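Local coordinates for prephenate dehydrogenase (Aquifex aeolicus, PDB 2G5C), which probably catalyses the NAD+-dependent oxidative decarboxylation of prephenate to 3-(4-hydroxyphenyl)pyruvate, a step in the biosynthesis of tyrosine, at residues A[15-20]-A[45-50]; A[96-101]-A[231-236]; A[141-146]-A[152-157]. All coordinates share one frame; numbering follows the deposited sequence.

In the fold
All three contacts are largely buried, and among the residues that touch, each has one that is partly exposed: Lys18 in contact 1, Glu236 in contact 2 and Pro145 in contact 3. Contacts 1 and 3 lie within the nucleotide-binding region, near opposite ends of its sheet, and both are purely apolar across the segments. Contact 2, nearest the centre of the chain, instead joins the loop 96-101 of that region to helix 227-236 of the dimerization region. Its chemistry is mixed, combining aliphatic packing with a water bridge and hydrogen bonds to NAD. Contacts 2 and 3 touch where Lys99 CD packs 3.3 Å from Thr144 OG1; contact 1 meets neither.

Contact 1. Residues A[15-20]-A[45-50]; sequences SFAKSL and LGIIDE
Ala17 and Lys18, successive residues of helix 11-22, both meet one side chain of the loop after helix 36-44, that of Ile47. Earlier on the helix, Ser15 and Phe16 have other partners: the Ser15 hydroxyl bonds to Phe11 O and Leu132 N, while the Phe16 ring lies edge-to-face with Trp161. Ala17 then points toward the loop. Its CB lies 3.7 Å from Ile47 CG2, and about as far from Ile47 O, so a side chain as short as alanine's lets the loop backbone come this close to the helix. Lys18 adds the aliphatic part of its chain. Its CD comes to 3.4 Å from Ile47 CD1, tighter than usual for two carbons, and CG and CE also lie within 4.0 Å of that methyl, the lysine chain passing obliquely across the isoleucine. The bend at chi3 (66°) turns the chain beyond CD, and the ammonium group has a weak hydrogen bond to Ser131 O. Ser19 takes no part across the contact; its OG bonds back to Ser15 O at 2.7 Å. Gly46 ends helix 36-44 in a Schellman motif, whose positive phi suits glycine, and the chain then presents Ile47. With chi1 at -52°, Ile47 holds CG2 anti to its backbone N and CG1 beside it, which sends CG2 to Ala17 and CD1 to Lys18; the side chain also touches Ala42. The joint is therefore apolar, with no hydrogen bond between the segments. Burial leaves Ile47 O without a partner in the model, a polar cost that the surrounding apolar packing presumably repays.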
loop_
_atom_site.group_PDB
_atom_site.type_symbol
_atom_site.label_atom_id
_atom_site.label_comp_id
_atom_site.label_asym_id
_atom_site.label_seq_id
_atom_site.Cartn_x
_atom_site.Cartn_y
_atom_site.Cartn_z
ATOM N N SER A 15 -21.447 -11.313 -9.734
ATOM C CA SER A 15 -20.625 -10.866 -10.860
ATOM C C SER A 15 -20.476 -11.957 -11.913
ATOM O O SER A 15 -20.521 -11.680 -13.113
ATOM C CB SER A 15 -19.236 -10.421 -10.381
ATOM O OG SER A 15 -19.319 -9.259 -9.569
ATOM N N PHE A 16 -20.284 -13.194 -11.466
ATOM C CA PHE A 16 -20.146 -14.310 -12.395
ATOM C C PHE A 16 -21.438 -14.460 -13.184
ATOM O O PHE A 16 -21.416 -14.662 -14.396
ATOM C CB PHE A 16 -19.868 -15.612 -11.646
ATOM C CG PHE A 16 -19.758 -16.813 -12.547
ATOM C CD1 PHE A 16 -18.655 -16.977 -13.381
ATOM C CD2 PHE A 16 -20.764 -17.772 -12.571
ATOM C CE1 PHE A 16 -18.552 -18.080 -14.228
ATOM C CE2 PHE A 16 -20.675 -18.880 -13.413
ATOM C CZ PHE A 16 -19.566 -19.035 -14.243
ATOM N N ALA A 17 -22.560 -14.358 -12.482
ATOM C CA ALA A 17 -23.877 -14.481 -13.098
ATOM C C ALA A 17 -24.089 -13.434 -14.188
ATOM O O ALA A 17 -24.527 -13.749 -15.295
ATOM C CB ALA A 17 -24.964 -14.351 -12.030
ATOM N N LYS A 18 -23.775 -12.183 -13.869
ATOM C CA LYS A 18 -23.940 -11.102 -14.827
ATOM C C LYS A 18 -22.949 -11.257 -15.968
ATOM O O LYS A 18 -23.281 -11.013 -17.127
ATOM C CB LYS A 18 -23.743 -9.755 -14.131
ATOM C CG LYS A 18 -24.694 -9.531 -12.962
ATOM C CD LYS A 18 -24.495 -8.169 -12.319
ATOM C CE LYS A 18 -24.881 -7.042 -13.263
ATOM N NZ LYS A 18 -24.728 -5.708 -12.619
ATOM N N SER A 19 -21.730 -11.665 -15.640
ATOM C CA SER A 19 -20.711 -11.849 -16.660
ATOM C C SER A 19 -21.155 -12.959 -17.597
ATOM O O SER A 19 -20.817 -12.960 -18.780
ATOM C CB SER A 19 -19.369 -12.213 -16.021
ATOM O OG SER A 19 -18.873 -11.150 -15.225
ATOM N N LEU A 20 -21.927 -13.897 -17.059
ATOM C CA LEU A 20 -22.427 -15.021 -17.837
ATOM C C LEU A 20 -23.398 -14.565 -18.921
ATOM O O LEU A 20 -23.257 -14.942 -20.083
ATOM C CB LEU A 20 -23.122 -16.033 -16.920
ATOM C CG LEU A 20 -22.630 -17.479 -17.028
ATOM C CD1 LEU A 20 -22.774 -17.978 -18.453
ATOM C CD2 LEU A 20 -21.178 -17.549 -16.605
ATOM N N LEU A 45 -32.941 -7.687 -9.805
ATOM C CA LEU A 45 -31.852 -7.122 -10.588
ATOM C C LEU A 45 -31.603 -7.916 -11.859
ATOM O O LEU A 45 -30.758 -7.548 -12.676
ATOM C CB LEU A 45 -30.568 -7.074 -9.753
ATOM C CG LEU A 45 -30.596 -6.251 -8.463
ATOM C CD1 LEU A 45 -29.208 -6.238 -7.843
ATOM C CD2 LEU A 45 -31.055 -4.831 -8.765
ATOM N N GLY A 46 -32.344 -9.006 -12.026
ATOM C CA GLY A 46 -32.170 -9.833 -13.204
ATOM C C GLY A 46 -30.828 -10.539 -13.173
ATOM O O GLY A 46 -30.281 -10.897 -14.216
ATOM N N ILE A 47 -30.291 -10.724 -11.971
ATOM C CA ILE A 47 -29.009 -11.400 -11.799
ATOM C C ILE A 47 -29.229 -12.892 -12.018
ATOM O O ILE A 47 -28.516 -13.529 -12.795
ATOM C CB ILE A 47 -28.451 -11.196 -10.377
ATOM C CG1 ILE A 47 -28.436 -9.707 -10.023
ATOM C CG2 ILE A 47 -27.044 -11.774 -10.289
ATOM C CD1 ILE A 47 -27.511 -8.881 -10.878
ATOM N N ILE A 48 -30.225 -13.433 -11.319
ATOM C CA ILE A 48 -30.591 -14.841 -11.421
ATOM C C ILE A 48 -32.065 -14.926 -11.811
ATOM O O ILE A 48 -32.821 -13.970 -11.619
ATOM C CB ILE A 48 -30.389 -15.581 -10.075
ATOM C CG1 ILE A 48 -31.294 -14.968 -9.003
ATOM C CG2 ILE A 48 -28.926 -15.488 -9.643
ATOM C CD1 ILE A 48 -31.329 -15.743 -7.706
ATOM N N ASP A 49 -32.470 -16.065 -12.363
ATOM C CA ASP A 49 -33.853 -16.266 -12.778
ATOM C C ASP A 49 -34.741 -16.570 -11.572
ATOM O O ASP A 49 -35.883 -16.121 -11.494
ATOM C CB ASP A 49 -33.932 -17.415 -13.785
ATOM C CG ASP A 49 -33.266 -17.079 -15.109
ATOM O OD1 ASP A 49 -33.796 -16.216 -15.840
ATOM O OD2 ASP A 49 -32.213 -17.676 -15.419
ATOM N N GLU A 50 -34.199 -17.336 -10.633
ATOM C CA GLU A 50 -34.918 -17.722 -9.428
ATOM C C GLU A 50 -33.911 -18.240 -8.416
ATOM O O GLU A 50 -32.815 -18.667 -8.780
ATOM C CB GLU A 50 -35.941 -18.823 -9.736
ATOM C CG GLU A 50 -36.627 -19.389 -8.491
ATOM C CD GLU A 50 -37.509 -20.594 -8.778
ATOM O OE1 GLU A 50 -38.075 -21.151 -7.811
ATOM O OE2 GLU A 50 -37.640 -20.987 -9.960
#

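Contact 2. Residues A[96-101]-A[231-236]; sequences GSVKGK and RDIFLE. With NAD (nicotinamide-adenine-dinucleotide), chain E.
Val98 and Glu236 are brought together by their torsions. With chi1 at -59°, Val98 sets CG1 beside its backbone N and CG2 in the crowded position between N and the carbonyl carbon, and both methyls reach the helix. Glu236 carries CG anti to its own N (chi1 -167°) and then bends at chi2 (74°), which lays its methylene part against the valine. There Val98 CG2 approaches Glu236 CG to 3.3 Å. The other methyl, CG1, stands 4.1 Å from Ile233 CG2, one turn back on helix 227-236. At the far end of the isoleucine, CD1 lies 4.2 Å from Ser97 CB. A β-branched valine suits this loop position because its two methyls can serve two helix residues at once.

Beyond its aliphatic part, Glu236 turns polar. A water donates to Glu236 OE2 at 2.6 Å and equally to Lys99 O, bridging helix and loop, while the same carboxylate oxygen forms a salt bridge with Arg76. Lys99 itself points away from the helix: its NZ bonds Val98 O from above the carbonyl plane, and it also pairs with Asp94.

Ser97 is the residue that looks to the cofactor. Its backbone N donates to NAD O2D at 3.2 Å, and its OG lies 3.1 Å from the same oxygen, where either hydroxyl could be the donor. Serine is small enough to sit beside the Ile233 methyl while its hydroxyl offers this second grip on the nicotinamide ribose. On another face of the helix, Phe234 packs on Ile259 of the second subunit. The chemistry implies a seam between nucleotide-binding and dimerization regions: aliphatic groups in the middle, a carboxylate bridged by water and paired with Arg76 to one side, and the nicotinamide ribose held by the loop.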
loop_
_atom_site.group_PDB
_atom_site.type_symbol
_atom_site.label_atom_id
_atom_site.label_comp_id
_atom_site.label_asym_id
_atom_site.label_seq_id
_atom_site.Cartn_x
_atom_site.Cartn_y
_atom_site.Cartn_z
ATOM N N GLY A 96 -13.360 -19.524 -4.365
ATOM C CA GLY A 96 -12.617 -19.357 -3.125
ATOM C C GLY A 96 -11.230 -18.762 -3.306
ATOM O O GLY A 96 -10.560 -19.044 -4.298
ATOM N N SER A 97 -10.811 -17.939 -2.346
ATOM C CA SER A 97 -9.504 -17.283 -2.384
ATOM C C SER A 97 -8.389 -18.257 -2.048
ATOM O O SER A 97 -7.226 -18.021 -2.376
ATOM C CB SER A 97 -9.461 -16.118 -1.386
ATOM O OG SER A 97 -10.388 -15.105 -1.728
ATOM N N VAL A 98 -8.743 -19.339 -1.365
ATOM C CA VAL A 98 -7.768 -20.353 -0.993
ATOM C C VAL A 98 -8.088 -21.678 -1.678
ATOM O O VAL A 98 -9.241 -21.978 -1.982
ATOM C CB VAL A 98 -7.730 -20.580 0.543
ATOM C CG1 VAL A 98 -7.371 -19.282 1.257
ATOM C CG2 VAL A 98 -9.071 -21.102 1.029
ATOM N N LYS A 99 -7.050 -22.460 -1.931
ATOM C CA LYS A 99 -7.201 -23.761 -2.564
ATOM C C LYS A 99 -6.549 -24.743 -1.598
ATOM O O LYS A 99 -7.115 -25.050 -0.553
ATOM C CB LYS A 99 -6.497 -23.764 -3.926
ATOM C CG LYS A 99 -7.080 -22.770 -4.946
ATOM C CD LYS A 99 -8.277 -23.332 -5.737
ATOM C CE LYS A 99 -9.556 -23.482 -4.906
ATOM N NZ LYS A 99 -10.283 -22.191 -4.670
ATOM N N GLY A 100 -5.352 -25.211 -1.928
ATOM C CA GLY A 100 -4.659 -26.129 -1.042
ATOM C C GLY A 100 -5.495 -27.319 -0.622
ATOM O O GLY A 100 -6.133 -27.961 -1.455
ATOM N N LYS A 101 -5.495 -27.603 0.677
ATOM C CA LYS A 101 -6.238 -28.733 1.224
ATOM C C LYS A 101 -7.721 -28.734 0.859
ATOM O O LYS A 101 -8.334 -29.796 0.724
ATOM C CB LYS A 101 -6.091 -28.774 2.745
ATOM C CG LYS A 101 -6.697 -30.013 3.378
ATOM C CD LYS A 101 -6.373 -30.103 4.858
ATOM C CE LYS A 101 -6.807 -31.447 5.425
ATOM N NZ LYS A 101 -6.127 -32.585 4.734
ATOM N N ARG A 231 -9.860 -13.752 8.690
ATOM C CA ARG A 231 -9.677 -14.673 9.812
ATOM C C ARG A 231 -9.728 -16.084 9.241
ATOM O O ARG A 231 -9.000 -16.976 9.676
ATOM C CB ARG A 231 -10.800 -14.550 10.840
ATOM C CG ARG A 231 -10.756 -15.664 11.888
ATOM C CD ARG A 231 -12.117 -15.922 12.513
ATOM N NE ARG A 231 -13.047 -16.534 11.573
ATOM C CZ ARG A 231 -14.344 -16.701 11.812
ATOM N NH1 ARG A 231 -14.860 -16.296 12.965
ATOM N NH2 ARG A 231 -15.124 -17.276 10.904
ATOM N N ASP A 232 -10.606 -16.281 8.264
ATOM C CA ASP A 232 -10.757 -17.590 7.644
ATOM C C ASP A 232 -9.552 -17.906 6.764
ATOM O O ASP A 232 -9.038 -19.018 6.786
ATOM C CB ASP A 232 -12.049 -17.646 6.820
ATOM C CG ASP A 232 -13.296 -17.429 7.671
ATOM O OD1 ASP A 232 -13.279 -17.811 8.858
ATOM O OD2 ASP A 232 -14.297 -16.891 7.153
ATOM N N ILE A 233 -9.097 -16.922 6.000
ATOM C CA ILE A 233 -7.947 -17.128 5.139
ATOM C C ILE A 233 -6.718 -17.455 5.980
ATOM O O ILE A 233 -5.989 -18.390 5.672
ATOM C CB ILE A 233 -7.674 -15.881 4.267
ATOM C CG1 ILE A 233 -8.816 -15.702 3.263
ATOM C CG2 ILE A 233 -6.337 -16.018 3.551
ATOM C CD1 ILE A 233 -8.680 -14.475 2.376
ATOM N N PHE A 234 -6.494 -16.693 7.046
ATOM C CA PHE A 234 -5.341 -16.932 7.907
ATOM C C PHE A 234 -5.405 -18.313 8.555
ATOM O O PHE A 234 -4.370 -18.922 8.827
ATOM C CB PHE A 234 -5.219 -15.838 8.982
ATOM C CG PHE A 234 -4.859 -14.480 8.434
ATOM C CD1 PHE A 234 -4.072 -14.359 7.289
ATOM C CD2 PHE A 234 -5.274 -13.319 9.082
ATOM C CE1 PHE A 234 -3.704 -13.103 6.798
ATOM C CE2 PHE A 234 -4.910 -12.057 8.599
ATOM C CZ PHE A 234 -4.124 -11.949 7.454
ATOM N N LEU A 235 -6.615 -18.812 8.795
ATOM C CA LEU A 235 -6.775 -20.143 9.378
ATOM C C LEU A 235 -6.558 -21.207 8.305
ATOM O O LEU A 235 -5.777 -22.140 8.488
ATOM C CB LEU A 235 -8.182 -20.334 9.960
ATOM C CG LEU A 235 -8.529 -21.799 10.286
ATOM C CD1 LEU A 235 -7.681 -22.290 11.453
ATOM C CD2 LEU A 235 -10.008 -21.931 10.619
ATOM N N GLU A 236 -7.260 -21.056 7.188
ATOM C CA GLU A 236 -7.184 -22.005 6.082
ATOM C C GLU A 236 -5.780 -22.154 5.489
ATOM O O GLU A 236 -5.398 -23.245 5.063
ATOM C CB GLU A 236 -8.158 -21.583 4.981
ATOM C CG GLU A 236 -8.417 -22.627 3.897
ATOM C CD GLU A 236 -9.306 -23.767 4.370
ATOM O OE1 GLU A 236 -10.142 -23.533 5.274
ATOM O OE2 GLU A 236 -9.184 -24.889 3.826
HETATM P PA NAD E . -20.245 -11.497 -0.265
HETATM O O1A NAD E . -20.554 -10.394 -1.189
HETATM O O2A NAD E . -20.318 -11.173 1.211
HETATM O O5B NAD E . -21.224 -12.693 -0.650
HETATM C C5B NAD E . -21.177 -13.892 0.069
HETATM C C4B NAD E . -22.546 -14.546 0.023
HETATM O O4B NAD E . -22.415 -15.710 0.796
HETATM C C3B NAD E . -23.647 -13.706 0.710
HETATM O O3B NAD E . -24.708 -13.377 -0.178
HETATM C C2B NAD E . -24.059 -14.582 1.896
HETATM O O2B NAD E . -25.402 -14.468 2.317
HETATM C C1B NAD E . -23.677 -15.937 1.349
HETATM N N9A NAD E . -23.540 -17.076 2.275
HETATM C C8A NAD E . -22.952 -17.127 3.517
HETATM N N7A NAD E . -23.059 -18.380 3.992
HETATM C C5A NAD E . -23.704 -19.136 3.076
HETATM C C6A NAD E . -24.095 -20.482 3.012
HETATM N N6A NAD E . -23.834 -21.314 4.004
HETATM N N1A NAD E . -24.768 -20.954 1.883
HETATM C C2A NAD E . -25.057 -20.098 0.819
HETATM N N3A NAD E . -24.674 -18.765 0.874
HETATM C C4A NAD E . -24.011 -18.309 1.987
HETATM O O3 NAD E . -18.765 -12.129 -0.559
HETATM P PN NAD E . -17.980 -12.084 -1.960
HETATM O O1N NAD E . -18.967 -12.178 -3.053
HETATM O O2N NAD E . -17.114 -10.874 -1.955
HETATM O O5D NAD E . -16.985 -13.356 -1.999
HETATM C C5D NAD E . -17.480 -14.681 -2.009
HETATM C C4D NAD E . -16.361 -15.734 -2.171
HETATM O O4D NAD E . -15.463 -15.331 -3.193
HETATM C C3D NAD E . -15.489 -16.066 -0.953
HETATM O O3D NAD E . -15.433 -17.487 -0.808
HETATM C C2D NAD E . -14.114 -15.485 -1.248
HETATM O O2D NAD E . -13.052 -16.266 -0.708
HETATM C C1D NAD E . -14.116 -15.397 -2.773
HETATM N N1N NAD E . -13.382 -14.244 -3.381
HETATM C C2N NAD E . -13.694 -12.958 -2.945
HETATM C C3N NAD E . -13.026 -11.854 -3.492
HETATM C C7N NAD E . -13.376 -10.476 -3.012
HETATM O O7N NAD E . -12.706 -9.421 -3.567
HETATM N N7N NAD E . -14.290 -10.235 -2.089
HETATM C C4N NAD E . -12.037 -12.073 -4.491
HETATM C C5N NAD E . -11.729 -13.383 -4.926
HETATM C C6N NAD E . -12.416 -14.468 -4.357
HETATM O O HOH W 1 -7.320 -24.816 2.023
#

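Contact 3. Residues A[141-146]-A[152-157]; sequences VILTPT and KRLKLV
Leu143, Pro145, Leu154 and Val157 meet through carbon atoms alone, strand 140-143 and the loop after it on one side, helix 151-163 on the other. Among the branched chains, Leu143 CD1 does the touching for the strand. It lies 4.0 Å from Leu154 CD1 and 4.1 Å from Val157 CG1, so one methyl touches two residues almost a helical turn apart. Leu154 directs CG anti to its backbone N (chi1 177°), which carries CD1 to Leu143 and both methyls to Pro145. The second group of contacts involves a ring: Pro145 CB lies 3.9 Å from Leu154 CD1 and is equally near CD2, the fork of the leucine straddling this corner of the pyrrolidine. With an alanine in place of Leu154, Pro145 would probably lose its partner on the helix and Leu143 CD1 one of its two, opening a gap beside the proline ring.

Hydrogen bonds come from the backbone and from residues beside the contact. The backbone of Leu143 pairs with Glu169 of strand 167-170 and with Met171 just after it, and Arg153, on another side of the helix, forms a salt bridge with Asp150. Strand 140-143, helix 151-163 and strand 167-170 form a beta-alpha-beta unit, in which the helix crosses between two parallel strands. Leucine, valine and the compact proline ring suit an interface with no hydrogen bond across it, whose hold rests on close apolar fit.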
loop_
_atom_site.group_PDB
_atom_site.type_symbol
_atom_site.label_atom_id
_atom_site.label_comp_id
_atom_site.label_asym_id
_atom_site.label_seq_id
_atom_site.Cartn_x
_atom_site.Cartn_y
_atom_site.Cartn_z
ATOM N N VAL A 141 -7.280 -16.052 -13.922
ATOM C CA VAL A 141 -8.092 -17.065 -13.261
ATOM C C VAL A 141 -7.227 -18.300 -13.059
ATOM O O VAL A 141 -6.736 -18.898 -14.018
ATOM C CB VAL A 141 -9.329 -17.448 -14.091
ATOM C CG1 VAL A 141 -10.069 -18.591 -13.409
ATOM C CG2 VAL A 141 -10.250 -16.249 -14.234
ATOM N N ILE A 142 -7.038 -18.673 -11.801
ATOM C CA ILE A 142 -6.216 -19.823 -11.468
ATOM C C ILE A 142 -7.049 -21.068 -11.191
ATOM O O ILE A 142 -7.853 -21.097 -10.254
ATOM C CB ILE A 142 -5.357 -19.550 -10.216
ATOM C CG1 ILE A 142 -4.712 -18.163 -10.304
ATOM C CG2 ILE A 142 -4.294 -20.627 -10.077
ATOM C CD1 ILE A 142 -3.756 -17.992 -11.458
ATOM N N LEU A 143 -6.862 -22.093 -12.014
ATOM C CA LEU A 143 -7.561 -23.353 -11.819
ATOM C C LEU A 143 -6.510 -24.277 -11.228
ATOM O O LEU A 143 -5.345 -24.238 -11.632
ATOM C CB LEU A 143 -8.090 -23.903 -13.149
ATOM C CG LEU A 143 -9.120 -23.014 -13.857
ATOM C CD1 LEU A 143 -9.797 -23.801 -14.970
ATOM C CD2 LEU A 143 -10.163 -22.527 -12.852
ATOM N N THR A 144 -6.909 -25.083 -10.254
ATOM C CA THR A 144 -5.975 -25.987 -9.603
ATOM C C THR A 144 -6.334 -27.454 -9.816
ATOM O O THR A 144 -6.853 -28.122 -8.921
ATOM C CB THR A 144 -5.886 -25.697 -8.088
ATOM O OG1 THR A 144 -7.167 -25.888 -7.482
ATOM C CG2 THR A 144 -5.438 -24.260 -7.852
ATOM N N PRO A 145 -6.063 -27.973 -11.018
ATOM C CA PRO A 145 -6.375 -29.375 -11.293
ATOM C C PRO A 145 -5.374 -30.301 -10.607
ATOM O O PRO A 145 -4.239 -29.910 -10.321
ATOM C CB PRO A 145 -6.291 -29.449 -12.811
ATOM C CG PRO A 145 -5.188 -28.486 -13.114
ATOM C CD PRO A 145 -5.530 -27.306 -12.220
ATOM N N THR A 146 -5.812 -31.520 -10.326
ATOM C CA THR A 146 -4.968 -32.524 -9.695
ATOM C C THR A 146 -4.969 -33.748 -10.605
ATOM O O THR A 146 -5.396 -33.670 -11.760
ATOM C CB THR A 146 -5.513 -32.942 -8.320
ATOM O OG1 THR A 146 -6.760 -33.630 -8.491
ATOM C CG2 THR A 146 -5.726 -31.723 -7.439
ATOM N N LYS A 152 -12.273 -33.484 -18.970
ATOM C CA LYS A 152 -13.413 -32.903 -19.661
ATOM C C LYS A 152 -13.999 -31.746 -18.858
ATOM O O LYS A 152 -14.351 -30.708 -19.418
ATOM C CB LYS A 152 -14.482 -33.969 -19.910
ATOM C CG LYS A 152 -13.987 -35.157 -20.729
ATOM C CD LYS A 152 -13.403 -34.706 -22.067
ATOM C CE LYS A 152 -12.836 -35.878 -22.859
ATOM N NZ LYS A 152 -13.880 -36.893 -23.176
ATOM N N ARG A 153 -14.100 -31.925 -17.543
ATOM C CA ARG A 153 -14.640 -30.881 -16.677
ATOM C C ARG A 153 -13.672 -29.708 -16.539
ATOM O O ARG A 153 -14.096 -28.562 -16.393
ATOM C CB ARG A 153 -14.972 -31.451 -15.298
ATOM C CG ARG A 153 -16.243 -32.287 -15.260
ATOM C CD ARG A 153 -16.596 -32.668 -13.830
ATOM N NE ARG A 153 -17.945 -33.216 -13.709
ATOM C CZ ARG A 153 -18.315 -34.414 -14.148
ATOM N NH1 ARG A 153 -17.439 -35.210 -14.746
ATOM N NH2 ARG A 153 -19.565 -34.822 -13.983
ATOM N N LEU A 154 -12.374 -29.992 -16.587
ATOM C CA LEU A 154 -11.368 -28.933 -16.482
ATOM C C LEU A 154 -11.472 -28.021 -17.697
ATOM O O LEU A 154 -11.543 -26.797 -17.569
ATOM C CB LEU A 154 -9.958 -29.523 -16.424
ATOM C CG LEU A 154 -8.827 -28.485 -16.385
ATOM C CD1 LEU A 154 -8.907 -27.690 -15.082
ATOM C CD2 LEU A 154 -7.476 -29.171 -16.504
ATOM N N LYS A 155 -11.481 -28.632 -18.879
ATOM C CA LYS A 155 -11.574 -27.894 -20.128
ATOM C C LYS A 155 -12.851 -27.072 -20.159
ATOM O O LYS A 155 -12.854 -25.935 -20.626
ATOM C CB LYS A 155 -11.548 -28.857 -21.322
ATOM C CG LYS A 155 -10.241 -29.619 -21.486
ATOM C CD LYS A 155 -10.241 -30.446 -22.766
ATOM C CE LYS A 155 -8.962 -31.264 -22.905
ATOM N NZ LYS A 155 -7.741 -30.410 -22.930
ATOM N N LEU A 156 -13.938 -27.655 -19.667
ATOM C CA LEU A 156 -15.218 -26.962 -19.629
ATOM C C LEU A 156 -15.083 -25.674 -18.817
ATOM O O LEU A 156 -15.255 -24.573 -19.344
ATOM C CB LEU A 156 -16.283 -27.864 -18.999
ATOM C CG LEU A 156 -17.650 -27.235 -18.712
ATOM C CD1 LEU A 156 -18.306 -26.794 -20.007
ATOM C CD2 LEU A 156 -18.527 -28.245 -17.984
ATOM N N VAL A 157 -14.762 -25.825 -17.535
ATOM C CA VAL A 157 -14.603 -24.693 -16.631
ATOM C C VAL A 157 -13.632 -23.654 -17.184
ATOM O O VAL A 157 -13.844 -22.454 -17.021
ATOM C CB VAL A 157 -14.119 -25.169 -15.241
ATOM C CG1 VAL A 157 -13.870 -23.979 -14.332
ATOM C CG2 VAL A 157 -15.163 -26.088 -14.622
#